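Local coordinates for protein gamma-glutamyl-gamma-aminobutyrate hydrolase PuuD (Escherichia coli, PDB 6VTV) that hydrolyses the gamma-glutamyl linkage of gamma-glutamyl-gamma-aminobutyrate, releasing 4-aminobutanoate and glutamate in the last step of putrescine breakdown, at residues P12-V17 / G68-G73; P113-C118 / W225-N230; S172-E177 / R238-G243. All coordinates share one frame; numbering follows the deposited sequence.

Contact 1: P12-V17 / G68-G73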
loop_
_atom_site.group_PDB
_atom_site.type_symbol
_atom_site.label_atom_id
_atom_site.label_comp_id
_atom_site.label_asym_id
_atom_site.label_seq_id
_atom_site.Cartn_x
_atom_site.Cartn_y
_atom_site.Cartn_z
ATOM N N PRO B 12 -11.119 4.849 12.261
ATOM C CA PRO B 12 -10.715 3.448 12.432
ATOM C C PRO B 12 -9.669 3.034 11.407
ATOM O O PRO B 12 -9.672 3.488 10.260
ATOM C CB PRO B 12 -12.025 2.673 12.233
ATOM C CG PRO B 12 -13.109 3.670 12.489
ATOM C CD PRO B 12 -12.565 4.987 12.025
ATOM N N VAL B 13 -8.766 2.158 11.837
ATOM C CA VAL B 13 -7.717 1.641 10.963
ATOM C C VAL B 13 -8.323 0.582 10.051
ATOM O O VAL B 13 -8.858 -0.426 10.523
ATOM C CB VAL B 13 -6.549 1.064 11.774
ATOM C CG1 VAL B 13 -5.460 0.554 10.840
ATOM C CG2 VAL B 13 -5.997 2.107 12.732
ATOM N N ILE B 14 -8.231 0.804 8.743
ATOM C CA ILE B 14 -8.786 -0.102 7.744
ATOM C C ILE B 14 -7.634 -0.743 6.985
ATOM O O ILE B 14 -6.863 -0.050 6.309
ATOM C CB ILE B 14 -9.738 0.629 6.786
ATOM C CG1 ILE B 14 -10.763 1.454 7.569
ATOM C CG2 ILE B 14 -10.436 -0.363 5.878
ATOM C CD1 ILE B 14 -11.616 0.637 8.517
ATOM N N GLY B 15 -7.512 -2.064 7.097
ATOM C CA GLY B 15 -6.537 -2.794 6.315
ATOM C C GLY B 15 -7.051 -3.083 4.920
ATOM O O GLY B 15 -8.118 -3.682 4.762
ATOM N N VAL B 16 -6.310 -2.665 3.898
ATOM C CA VAL B 16 -6.738 -2.780 2.509
ATOM C C VAL B 16 -5.823 -3.768 1.800
ATOM O O VAL B 16 -4.612 -3.537 1.691
ATOM C CB VAL B 16 -6.733 -1.418 1.800
ATOM C CG1 VAL B 16 -7.485 -1.512 0.490
ATOM C CG2 VAL B 16 -7.349 -0.354 2.693
ATOM N N VAL B 17 -6.405 -4.864 1.313
ATOM C CA VAL B 17 -5.637 -5.879 0.605
ATOM C C VAL B 17 -5.217 -5.342 -0.755
ATOM O O VAL B 17 -6.036 -4.809 -1.515
ATOM C CB VAL B 17 -6.454 -7.174 0.471
ATOM C CG1 VAL B 17 -5.795 -8.125 -0.519
ATOM C CG2 VAL B 17 -6.606 -7.841 1.830
ATOM N N GLY B 68 -10.957 -2.840 10.660
ATOM C CA GLY B 68 -11.786 -3.285 9.558
ATOM C C GLY B 68 -10.926 -3.791 8.423
ATOM O O GLY B 68 -9.761 -3.403 8.281
ATOM N N ILE B 69 -11.515 -4.672 7.618
ATOM C CA ILE B 69 -10.842 -5.274 6.472
ATOM C C ILE B 69 -11.547 -4.812 5.205
ATOM O O ILE B 69 -12.781 -4.845 5.128
ATOM C CB ILE B 69 -10.820 -6.811 6.561
ATOM C CG1 ILE B 69 -10.167 -7.263 7.869
ATOM C CG2 ILE B 69 -10.082 -7.404 5.370
ATOM C CD1 ILE B 69 -8.798 -6.664 8.106
ATOM N N TYR B 70 -10.763 -4.394 4.214
ATOM C CA TYR B 70 -11.270 -3.786 2.988
ATOM C C TYR B 70 -10.729 -4.581 1.808
ATOM O O TYR B 70 -9.515 -4.611 1.580
ATOM C CB TYR B 70 -10.847 -2.318 2.912
ATOM C CG TYR B 70 -11.425 -1.512 1.771
ATOM C CD1 TYR B 70 -12.705 -1.755 1.286
ATOM C CD2 TYR B 70 -10.693 -0.483 1.195
ATOM C CE1 TYR B 70 -13.228 -1.002 0.245
ATOM C CE2 TYR B 70 -11.202 0.268 0.158
ATOM C CZ TYR B 70 -12.469 0.011 -0.312
ATOM O OH TYR B 70 -12.971 0.771 -1.346
ATOM N N LEU B 71 -11.624 -5.233 1.065
ATOM C CA LEU B 71 -11.241 -6.061 -0.075
ATOM C C LEU B 71 -11.628 -5.362 -1.371
ATOM O O LEU B 71 -12.790 -5.448 -1.799
ATOM C CB LEU B 71 -11.907 -7.438 0.007
ATOM C CG LEU B 71 -11.654 -8.289 1.251
ATOM C CD1 LEU B 71 -12.317 -9.641 1.091
ATOM C CD2 LEU B 71 -10.167 -8.450 1.515
ATOM N N PRO B 72 -10.708 -4.667 -2.033
ATOM C CA PRO B 72 -11.055 -3.987 -3.284
ATOM C C PRO B 72 -11.259 -4.974 -4.422
ATOM O O PRO B 72 -10.858 -6.138 -4.361
ATOM C CB PRO B 72 -9.844 -3.084 -3.555
ATOM C CG PRO B 72 -9.034 -3.096 -2.289
ATOM C CD PRO B 72 -9.316 -4.408 -1.634
ATOM N N GLY B 73 -11.901 -4.483 -5.475
ATOM C CA GLY B 73 -11.980 -5.233 -6.710
ATOM C C GLY B 73 -10.663 -5.209 -7.462
ATOM O O GLY B 73 -9.711 -4.516 -7.099
#

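Contact 2: P113-C118 / W225-N230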
loop_
_atom_site.group_PDB
_atom_site.type_symbol
_atom_site.label_atom_id
_atom_site.label_comp_id
_atom_site.label_asym_id
_atom_site.label_seq_id
_atom_site.Cartn_x
_atom_site.Cartn_y
_atom_site.Cartn_z
ATOM N N PRO B 113 -15.033 -6.216 11.172
ATOM C CA PRO B 113 -15.874 -5.873 10.020
ATOM C C PRO B 113 -15.121 -6.017 8.705
ATOM O O PRO B 113 -13.930 -5.715 8.611
ATOM C CB PRO B 113 -16.266 -4.416 10.287
ATOM C CG PRO B 113 -16.159 -4.266 11.768
ATOM C CD PRO B 113 -15.002 -5.136 12.174
ATOM N N ILE B 114 -15.834 -6.495 7.686
ATOM C CA ILE B 114 -15.286 -6.685 6.349
ATOM C C ILE B 114 -16.207 -6.013 5.344
ATOM O O ILE B 114 -17.433 -6.157 5.417
ATOM C CB ILE B 114 -15.119 -8.181 5.999
ATOM C CG1 ILE B 114 -14.335 -8.916 7.086
ATOM C CG2 ILE B 114 -14.440 -8.343 4.646
ATOM C CD1 ILE B 114 -14.273 -10.413 6.876
ATOM N N PHE B 115 -15.617 -5.276 4.406
ATOM C CA PHE B 115 -16.337 -4.731 3.262
ATOM C C PHE B 115 -15.585 -5.130 2.002
ATOM O O PHE B 115 -14.419 -4.761 1.829
ATOM C CB PHE B 115 -16.479 -3.210 3.353
ATOM C CG PHE B 115 -17.367 -2.623 2.293
ATOM C CD1 PHE B 115 -18.531 -3.271 1.912
ATOM C CD2 PHE B 115 -17.042 -1.424 1.680
ATOM C CE1 PHE B 115 -19.353 -2.737 0.937
ATOM C CE2 PHE B 115 -17.861 -0.883 0.704
ATOM C CZ PHE B 115 -19.018 -1.541 0.334
ATOM N N ALA B 116 -16.250 -5.883 1.131
ATOM C CA ALA B 116 -15.627 -6.479 -0.040
ATOM C C ALA B 116 -16.313 -5.991 -1.308
ATOM O O ALA B 116 -17.541 -5.869 -1.352
ATOM C CB ALA B 116 -15.684 -8.004 0.041
ATOM N N ILE B 117 -15.515 -5.716 -2.338
ATOM C CA ILE B 117 -15.994 -5.133 -3.587
ATOM C C ILE B 117 -15.568 -6.027 -4.745
ATOM O O ILE B 117 -14.379 -6.339 -4.889
ATOM C CB ILE B 117 -15.462 -3.702 -3.785
ATOM C CG1 ILE B 117 -16.053 -2.757 -2.734
ATOM C CG2 ILE B 117 -15.767 -3.206 -5.197
ATOM C CD1 ILE B 117 -15.583 -1.322 -2.869
ATOM N N CYS B 118 -16.543 -6.430 -5.567
ATOM C CA CYS B 118 -16.324 -7.167 -6.810
ATOM C C CYS B 118 -15.513 -8.437 -6.571
ATOM O O CYS B 118 -16.069 -9.458 -6.155
ATOM C CB CYS B 118 -15.644 -6.269 -7.851
ATOM S SG CYS B 118 -15.521 -6.994 -9.508
ATOM N N TRP B 225 -20.818 -5.001 -7.446
ATOM C CA TRP B 225 -20.588 -3.787 -8.213
ATOM C C TRP B 225 -19.444 -2.991 -7.584
ATOM O O TRP B 225 -18.741 -3.467 -6.689
ATOM C CB TRP B 225 -21.876 -2.973 -8.315
ATOM C CG TRP B 225 -22.457 -2.535 -7.005
ATOM C CD1 TRP B 225 -22.252 -1.341 -6.377
ATOM C CD2 TRP B 225 -23.364 -3.273 -6.175
ATOM N NE1 TRP B 225 -22.964 -1.293 -5.203
ATOM C CE2 TRP B 225 -23.655 -2.467 -5.056
ATOM C CE3 TRP B 225 -23.954 -4.539 -6.268
ATOM C CZ2 TRP B 225 -24.509 -2.885 -4.037
ATOM C CZ3 TRP B 225 -24.802 -4.952 -5.254
ATOM C CH2 TRP B 225 -25.071 -4.127 -4.154
ATOM N N HIS B 226 -19.244 -1.758 -8.056
ATOM C CA HIS B 226 -18.120 -0.915 -7.652
ATOM C C HIS B 226 -18.651 0.359 -7.005
ATOM O O HIS B 226 -18.787 1.397 -7.672
ATOM C CB HIS B 226 -17.223 -0.587 -8.845
ATOM C CG HIS B 226 -16.313 -1.708 -9.241
ATOM N ND1 HIS B 226 -14.947 -1.651 -9.068
ATOM C CD2 HIS B 226 -16.571 -2.912 -9.803
ATOM C CE1 HIS B 226 -14.403 -2.773 -9.505
ATOM N NE2 HIS B 226 -15.367 -3.555 -9.957
ATOM N N PRO B 227 -18.951 0.324 -5.703
ATOM C CA PRO B 227 -19.403 1.546 -5.023
ATOM C C PRO B 227 -18.288 2.547 -4.763
ATOM O O PRO B 227 -18.584 3.692 -4.400
ATOM C CB PRO B 227 -19.990 1.015 -3.711
ATOM C CG PRO B 227 -19.215 -0.236 -3.442
ATOM C CD PRO B 227 -18.863 -0.827 -4.786
ATOM N N GLU B 228 -17.023 2.160 -4.938
ATOM C CA GLU B 228 -15.925 3.096 -4.729
ATOM C C GLU B 228 -15.863 4.169 -5.808
ATOM O O GLU B 228 -15.216 5.201 -5.602
ATOM C CB GLU B 228 -14.595 2.341 -4.674
ATOM C CG GLU B 228 -13.972 2.079 -6.039
ATOM C CD GLU B 228 -14.567 0.870 -6.738
ATOM O OE1 GLU B 228 -15.500 0.254 -6.183
ATOM O OE2 GLU B 228 -14.097 0.534 -7.847
ATOM N N TRP B 229 -16.522 3.953 -6.945
ATOM C CA TRP B 229 -16.464 4.882 -8.069
ATOM C C TRP B 229 -17.169 6.181 -7.704
ATOM O O TRP B 229 -18.400 6.217 -7.602
ATOM C CB TRP B 229 -17.101 4.246 -9.301
ATOM C CG TRP B 229 -17.156 5.158 -10.482
ATOM C CD1 TRP B 229 -18.267 5.757 -11.002
ATOM C CD2 TRP B 229 -16.055 5.573 -11.299
ATOM N NE1 TRP B 229 -17.925 6.523 -12.090
ATOM C CE2 TRP B 229 -16.574 6.426 -12.294
ATOM C CE3 TRP B 229 -14.683 5.305 -11.288
ATOM C CZ2 TRP B 229 -15.768 7.014 -13.267
ATOM C CZ3 TRP B 229 -13.885 5.890 -12.253
ATOM C CH2 TRP B 229 -14.429 6.734 -13.229
ATOM N N ASN B 230 -16.393 7.249 -7.521
ATOM C CA ASN B 230 -16.912 8.569 -7.154
ATOM C C ASN B 230 -17.918 8.459 -6.012
ATOM O O ASN B 230 -19.024 9.002 -6.064
ATOM C CB ASN B 230 -17.531 9.269 -8.363
ATOM C CG ASN B 230 -16.511 9.582 -9.441
ATOM O OD1 ASN B 230 -16.645 9.150 -10.585
ATOM N ND2 ASN B 230 -15.482 10.339 -9.078
#

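Contact 3: S172-E177 / R238-G243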
loop_
_atom_site.group_PDB
_atom_site.type_symbol
_atom_site.label_atom_id
_atom_site.label_comp_id
_atom_site.label_asym_id
_atom_site.label_seq_id
_atom_site.Cartn_x
_atom_site.Cartn_y
_atom_site.Cartn_z
ATOM N N SER B 172 -30.910 -4.192 3.976
ATOM C CA SER B 172 -32.223 -3.707 4.388
ATOM C C SER B 172 -32.109 -2.751 5.569
ATOM O O SER B 172 -32.833 -1.751 5.639
ATOM C CB SER B 172 -33.132 -4.883 4.736
ATOM O OG SER B 172 -33.586 -5.533 3.564
ATOM N N ALA B 173 -31.206 -3.041 6.506
ATOM C CA ALA B 173 -31.014 -2.147 7.642
ATOM C C ALA B 173 -30.347 -0.846 7.212
ATOM O O ALA B 173 -30.665 0.226 7.740
ATOM C CB ALA B 173 -30.191 -2.842 8.726
ATOM N N LEU B 174 -29.425 -0.918 6.250
ATOM C CA LEU B 174 -28.723 0.277 5.797
ATOM C C LEU B 174 -29.562 1.110 4.837
ATOM O O LEU B 174 -29.373 2.328 4.756
ATOM C CB LEU B 174 -27.403 -0.110 5.128
ATOM C CG LEU B 174 -26.314 -0.685 6.035
ATOM C CD1 LEU B 174 -25.262 -1.394 5.202
ATOM C CD2 LEU B 174 -25.685 0.408 6.883
ATOM N N LEU B 175 -30.481 0.480 4.107
ATOM C CA LEU B 175 -31.291 1.150 3.090
ATOM C C LEU B 175 -32.757 0.826 3.340
ATOM O O LEU B 175 -33.343 -0.024 2.657
ATOM C CB LEU B 175 -30.866 0.726 1.685
ATOM C CG LEU B 175 -29.401 0.988 1.334
ATOM C CD1 LEU B 175 -28.971 0.113 0.170
ATOM C CD2 LEU B 175 -29.176 2.458 1.017
ATOM N N PRO B 176 -33.386 1.494 4.309
ATOM C CA PRO B 176 -34.791 1.177 4.613
ATOM C C PRO B 176 -35.751 1.502 3.480
ATOM O O PRO B 176 -36.747 0.790 3.304
ATOM C CB PRO B 176 -35.075 2.027 5.859
ATOM C CG PRO B 176 -34.095 3.155 5.777
ATOM C CD PRO B 176 -32.855 2.563 5.172
ATOM N N GLU B 177 -35.484 2.553 2.702
ATOM C CA GLU B 177 -36.393 2.938 1.625
ATOM C C GLU B 177 -36.115 2.150 0.351
ATOM O O GLU B 177 -37.037 1.608 -0.273
ATOM C CB GLU B 177 -36.280 4.438 1.338
ATOM C CG GLU B 177 -37.225 5.302 2.146
ATOM C CD GLU B 177 -37.770 6.477 1.352
ATOM O OE1 GLU B 177 -38.586 7.239 1.913
ATOM O OE2 GLU B 177 -37.389 6.642 0.172
ATOM N N ARG B 238 -22.342 6.092 -0.764
ATOM C CA ARG B 238 -21.989 6.786 0.469
ATOM C C ARG B 238 -22.523 6.048 1.691
ATOM O O ARG B 238 -21.832 5.941 2.711
ATOM C CB ARG B 238 -22.524 8.218 0.427
ATOM C CG ARG B 238 -21.516 9.278 0.836
ATOM C CD ARG B 238 -21.829 10.624 0.193
ATOM N NE ARG B 238 -23.250 10.959 0.264
ATOM C CZ ARG B 238 -24.020 11.181 -0.796
ATOM N NH1 ARG B 238 -23.510 11.107 -2.019
ATOM N NH2 ARG B 238 -25.302 11.481 -0.636
ATOM N N ILE B 239 -23.745 5.521 1.603
ATOM C CA ILE B 239 -24.341 4.836 2.745
ATOM C C ILE B 239 -23.603 3.532 3.037
ATOM O O ILE B 239 -23.408 3.161 4.201
ATOM C CB ILE B 239 -25.843 4.607 2.499
ATOM C CG1 ILE B 239 -26.573 5.950 2.427
ATOM C CG2 ILE B 239 -26.445 3.738 3.592
ATOM C CD1 ILE B 239 -28.029 5.845 2.034
ATOM N N LEU B 240 -23.170 2.824 1.990
ATOM C CA LEU B 240 -22.471 1.557 2.188
ATOM C C LEU B 240 -21.151 1.766 2.917
ATOM O O LEU B 240 -20.839 1.056 3.882
ATOM C CB LEU B 240 -22.235 0.872 0.843
ATOM C CG LEU B 240 -23.470 0.351 0.114
ATOM C CD1 LEU B 240 -23.084 -0.221 -1.239
ATOM C CD2 LEU B 240 -24.182 -0.692 0.958
ATOM N N PHE B 241 -20.357 2.738 2.465
ATOM C CA PHE B 241 -19.100 3.029 3.143
ATOM C C PHE B 241 -19.345 3.627 4.523
ATOM O O PHE B 241 -18.586 3.362 5.462
ATOM C CB PHE B 241 -18.246 3.961 2.284
ATOM C CG PHE B 241 -17.550 3.263 1.146
ATOM C CD1 PHE B 241 -16.400 2.516 1.358
ATOM C CD2 PHE B 241 -18.061 3.346 -0.137
ATOM C CE1 PHE B 241 -15.771 1.873 0.305
ATOM C CE2 PHE B 241 -17.439 2.707 -1.192
ATOM C CZ PHE B 241 -16.293 1.968 -0.972
ATOM N N GLU B 242 -20.399 4.433 4.670
ATOM C CA GLU B 242 -20.729 4.962 5.989
ATOM C C GLU B 242 -21.086 3.839 6.954
ATOM O O GLU B 242 -20.668 3.855 8.119
ATOM C CB GLU B 242 -21.867 5.981 5.879
ATOM C CG GLU B 242 -21.408 7.418 5.599
ATOM C CD GLU B 242 -22.564 8.282 5.127
ATOM O OE1 GLU B 242 -22.350 9.439 4.694
ATOM O OE2 GLU B 242 -23.703 7.780 5.186
ATOM N N GLY B 243 -21.832 2.840 6.472
ATOM C CA GLY B 243 -22.194 1.723 7.327
ATOM C C GLY B 243 -21.007 0.854 7.703
ATOM O O GLY B 243 -20.942 0.326 8.817
#

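Contact 1: P12-V17 / G68-G73
Val13-Val17 and Gly68-Leu71 run side by side as parallel strands, their axes 4.6 Å apart at the closest approach and 29° from parallel, with Gly15 paired to Ile69 and Val16 to Tyr70. Three backbone bonds zip them together. Gly15 N donates to Gly68 O, then Gly15 O takes Tyr70 N at 2.8 Å, and Tyr70 O takes Val17 N at 3.1 Å; a weak, bent bond from Gly68 N to Val13 O lies at the start. The Ile14, Val16 and Tyr70 side chains share one face of the sheet. With CG anti to the backbone N (chi1 -174°), the Tyr70 ring lies alongside Val16, both side chains pointing the same way. Val16 CG2 comes to the ring edge in its plane, while Val16 CG1 approaches obliquely, 3.4 Å from Tyr70 CD2. Ile14 reaches the base of the same side chain, its CG2 lying 3.6 Å from Tyr70 CB. These are neighbouring strands in the parallel part of the central mixed sheet of the class I glutamine amidotransferase fold; strand 45-49 flanks 13-17 on its other edge, and 114-117 flanks 68-71. Helix 235-254 packs on the Ile14 and Tyr70 face, and helix 94-109 takes Val17 and Leu71 on the other. Tyr70 OH is hydrogen-bonded to Tyr35 O, which anchors the far end of the ring close to the predicted active-site residue Glu228. On the helix 94-109 side, Val17 CG2 runs beside Leu71 CD2 at 3.6 Å. Just past strand 68-71, the Pro72 ring packs against the neighbouring strand at Val16 and Val17: CG touches Val16 CG1 at 3.6 Å, and CD sits 3.3 Å from Val17 O.

Contact 2: P113-C118 / W225-N230
Ile117, the last residue of strand 114-117, and Cys118 just after it meet the irregular loop of Trp225-Glu228, the two backbone segments heading 124° apart; the nearest alpha carbons, Cys118 CA and Trp225 CA, are 5.6 Å from each other. No hydrogen bond crosses the gap. His226 and Glu228 are instead tied within the loop, where a type I turn begins at His226. His226 ND1 donates to Glu228 OE2 at 2.6 Å, the oxygen offering its syn lone pair and lying almost exactly in the imidazole plane, so the carboxylate fixes the turn of the ring. At the other side of that ring, NE2 faces the cysteine, 3.4 Å from Cys118 CB and 3.5 Å from Cys118 SG. This is the Cys-His-Glu arrangement of the class I glutamine amidotransferases, with all three residues predicted to be catalytic here. Cys118 has a positive phi of 55° and stands at the N-cap position of helix 119-127, the sharp strand-to-helix turn known as a nucleophile elbow. Ile117 packs against the loop residues through its methyls. Its CG2 lies over one face of the His226 ring, near the rim, and also reaches Trp225 O at 3.3 Å. The same methyl lies 3.6 Å from Glu228 OE1, with CD1 close by, so the second carboxylate oxygen rests against aliphatic carbon. Ile117 CD1 reaches the Pro227 ring at CD, 3.8 Å away, and the Phe115 and Pro227 side chains pass each other in opposite directions. Lys34 forms a salt bridge with Glu228 OE2, a second grip on the oxygen that holds the histidine. Around the site, Tyr35 of helix 33-42 packs against Ile117, His226 and Glu228, strand 68-71 brings Tyr70 to Ile117 and Glu228, and helix 235-254 sets Ser237 against Pro227.

Contact 3: S172-E177 / R238-G243
Leu174 closes the short helix 170-174 and packs against Ile239, Leu240 and Gly243 of the long helix 235-254, joining two helices of the class I glutamine amidotransferase fold through an entirely apolar set of side-chain contacts. Its side chain aims at the long helix from the start. CB stands 4.3 Å from Ile239 CG2. Chi1 of -69° sets CG anti to the carbonyl carbon; at CG the chain forks, and CD1 heads for Leu240 CD2, a loose contact at 4.4 Å, while CD2 settles on the backbone of Gly243, 3.8 Å from its CA. Gly243 has no side chain, which is why a leucine methyl can come so close to the helix there. Next to it, Leu175 is the first residue to leave helical geometry, and its side chain crosses that of Ile239, one branch resting on two carbons of the isoleucine. Leu174 also packs on Phe219, while Leu240 turns inward to Trp225 and Phe115, so the contact runs from the protein's edge toward its core. The Ile239 CG2 methyl lies 3.5 Å from Leu174 O, and Leu175 CD2 reaches Ile239 CD1 at 3.7 Å.

How the contacts relate
Contacts 1 and 2 share one sheet through strands 68-71 and 114-117, their centres about 10 Å apart, and Leu71 O probably accepts a hydrogen bond from Ile117 N at 2.8 Å. Phe241, on the helix of contact 3, ties in both. Its CE1 lies 3.4 Å from Tyr70 OH and 3.5 Å from Phe115 CE2, with the phenylalanine rings edge-to-face. Contact 2 holds the predicted catalytic residues; contact 1 comes near them through Tyr70, and contact 3 stays farther out, its Leu240 side chain about 9 Å from that of Glu228. The bound manganese, about 6 Å from the Trp225 side chain, is about 13 Å from the Leu240 side chain.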